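Local structure of adhesin competence repressor (Streptococcus pyogenes serotype M3, 5JLU) at residues Asp36-Thr40 / Leu78-Met83. The protein acts as a zinc-responsive transcriptional regulator of the MarR family that binds DNA. Numbering follows the deposited sequence.
Sequences DVKLT and LVKQDM
Leu39 and Gln81, together with Val37, bury most of the surface where the loop Asp36-Thr40 meets the end of helix 68-80, and they illustrate how a loop can pack there without a direct hydrogen bond. A single methyl of Leu39, CD2, does the touching: it comes to 4.0 Å from Leu78 CD2, the two side chains crossing at about a right angle, and it also meets the methyl end of Met83. That methyl serves both loop residues, since Met83 CE lies 3.7 Å from Val37 CG1. The Met83 chain reaches the loop by folding at its second and third torsions (chi2 62°, chi3 109°).

Gln81 extends beyond CG and slides past Leu39 in the opposite direction, its NE2 passing 4.1 Å from Leu39 CD2. The same NE2 is tied back to Ser77 O of the helix the chain has just left, and donates to a water 3.2 Å from NE2; the water in turn donates to Lys38 O. Gln81 OE1 stands 3.1 Å from Val37 O, two acceptors that do not bond, but Asp36 to Lys38 are poorly ordered, so this approach is doubtful.

Leu39 and Met83 also both touch Leu47 of helix 41-52, whose N-cap is Thr40. Helix 68-80 itself closes in a Schellman motif, with Asp82 at positive phi, Met83 N bonded to Leu78 O at 2.9 Å, and Asp82 N to Val79 O. The arrangement belongs to the winged helix-turn-helix domain of MarR regulators, joining the loop before helix 41-52, which carries the zinc ligand His45, to the turn leading into the wing.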
# COMPACT_ATOMS: atom_id res chain seq x y z
N ASP A 36 18.75 1.22 -10.36
CA ASP A 36 18.32 0.00 -11.06
C ASP A 36 18.15 -1.22 -10.09
O ASP A 36 18.56 -2.34 -10.41
CB ASP A 36 19.34 -0.29 -12.18
CG ASP A 36 18.69 -0.90 -13.43
OD1 ASP A 36 17.78 -1.74 -13.28
OD2 ASP A 36 19.11 -0.54 -14.56
N VAL A 37 17.52 -0.98 -8.93
CA VAL A 37 17.29 -2.02 -7.88
C VAL A 37 15.83 -2.56 -7.81
O VAL A 37 15.64 -3.78 -7.68
CB VAL A 37 17.84 -1.60 -6.45
CG1 VAL A 37 19.37 -1.59 -6.43
CG2 VAL A 37 17.28 -0.27 -5.94
N LYS A 38 14.81 -1.68 -7.90
CA LYS A 38 13.37 -2.06 -7.79
C LYS A 38 13.03 -2.82 -6.44
O LYS A 38 12.40 -3.91 -6.43
CB LYS A 38 12.94 -2.86 -9.05
CG LYS A 38 11.44 -3.24 -9.19
CD LYS A 38 11.02 -4.73 -8.97
CE LYS A 38 12.09 -5.82 -9.14
NZ LYS A 38 12.71 -5.90 -10.49
N LEU A 39 13.45 -2.25 -5.30
CA LEU A 39 13.14 -2.89 -4.00
C LEU A 39 11.66 -2.83 -3.62
O LEU A 39 11.03 -1.85 -3.83
CB LEU A 39 13.92 -2.25 -2.88
CG LEU A 39 15.42 -2.28 -2.97
CD1 LEU A 39 15.93 -1.83 -1.61
CD2 LEU A 39 16.02 -3.63 -3.36
N THR A 40 11.13 -3.89 -3.04
CA THR A 40 9.77 -3.86 -2.47
C THR A 40 9.78 -3.17 -1.13
O THR A 40 10.81 -3.02 -0.52
CB THR A 40 9.27 -5.27 -2.24
OG1 THR A 40 10.15 -5.93 -1.28
CG2 THR A 40 9.27 -6.01 -3.59
N LEU A 78 17.66 -9.81 -1.72
CA LEU A 78 18.61 -8.79 -1.25
C LEU A 78 20.09 -9.24 -1.29
O LEU A 78 20.99 -8.48 -1.71
CB LEU A 78 18.22 -8.35 0.17
CG LEU A 78 16.95 -7.45 0.23
CD1 LEU A 78 16.56 -7.17 1.64
CD2 LEU A 78 17.26 -6.15 -0.46
N VAL A 79 20.35 -10.44 -0.80
CA VAL A 79 21.68 -11.01 -0.89
C VAL A 79 22.08 -11.07 -2.39
O VAL A 79 23.19 -10.67 -2.73
CB VAL A 79 21.73 -12.39 -0.28
CG1 VAL A 79 23.08 -13.10 -0.61
CG2 VAL A 79 21.51 -12.33 1.25
N LYS A 80 21.18 -11.52 -3.26
CA LYS A 80 21.46 -11.58 -4.70
C LYS A 80 21.86 -10.22 -5.26
O LYS A 80 22.75 -10.15 -6.08
CB LYS A 80 20.29 -12.17 -5.52
CG LYS A 80 20.50 -12.12 -7.08
CD LYS A 80 19.20 -12.10 -7.90
CE LYS A 80 19.42 -11.58 -9.34
NZ LYS A 80 18.42 -10.56 -9.77
N GLN A 81 21.27 -9.14 -4.76
CA GLN A 81 21.63 -7.77 -5.18
C GLN A 81 22.74 -7.13 -4.39
O GLN A 81 22.91 -5.90 -4.44
CB GLN A 81 20.38 -6.89 -5.15
CG GLN A 81 19.26 -7.49 -6.04
CD GLN A 81 17.97 -6.64 -5.95
OE1 GLN A 81 17.88 -5.57 -6.55
NE2 GLN A 81 16.99 -7.11 -5.20
N ASP A 82 23.50 -7.94 -3.65
CA ASP A 82 24.64 -7.46 -2.88
C ASP A 82 24.23 -6.40 -1.84
O ASP A 82 24.99 -5.45 -1.56
CB ASP A 82 25.68 -6.88 -3.85
CG ASP A 82 26.24 -7.94 -4.80
OD1 ASP A 82 26.61 -9.06 -4.35
OD2 ASP A 82 26.31 -7.66 -6.01
N MET A 83 23.06 -6.57 -1.25
CA MET A 83 22.53 -5.59 -0.30
C MET A 83 22.77 -6.01 1.15
O MET A 83 22.88 -5.18 2.03
CB MET A 83 21.03 -5.40 -0.61
CG MET A 83 20.61 -3.97 -0.68
SD MET A 83 21.43 -3.06 -1.98
CE MET A 83 20.04 -2.89 -3.07
O HOH W 1 13.82 -6.56 -5.34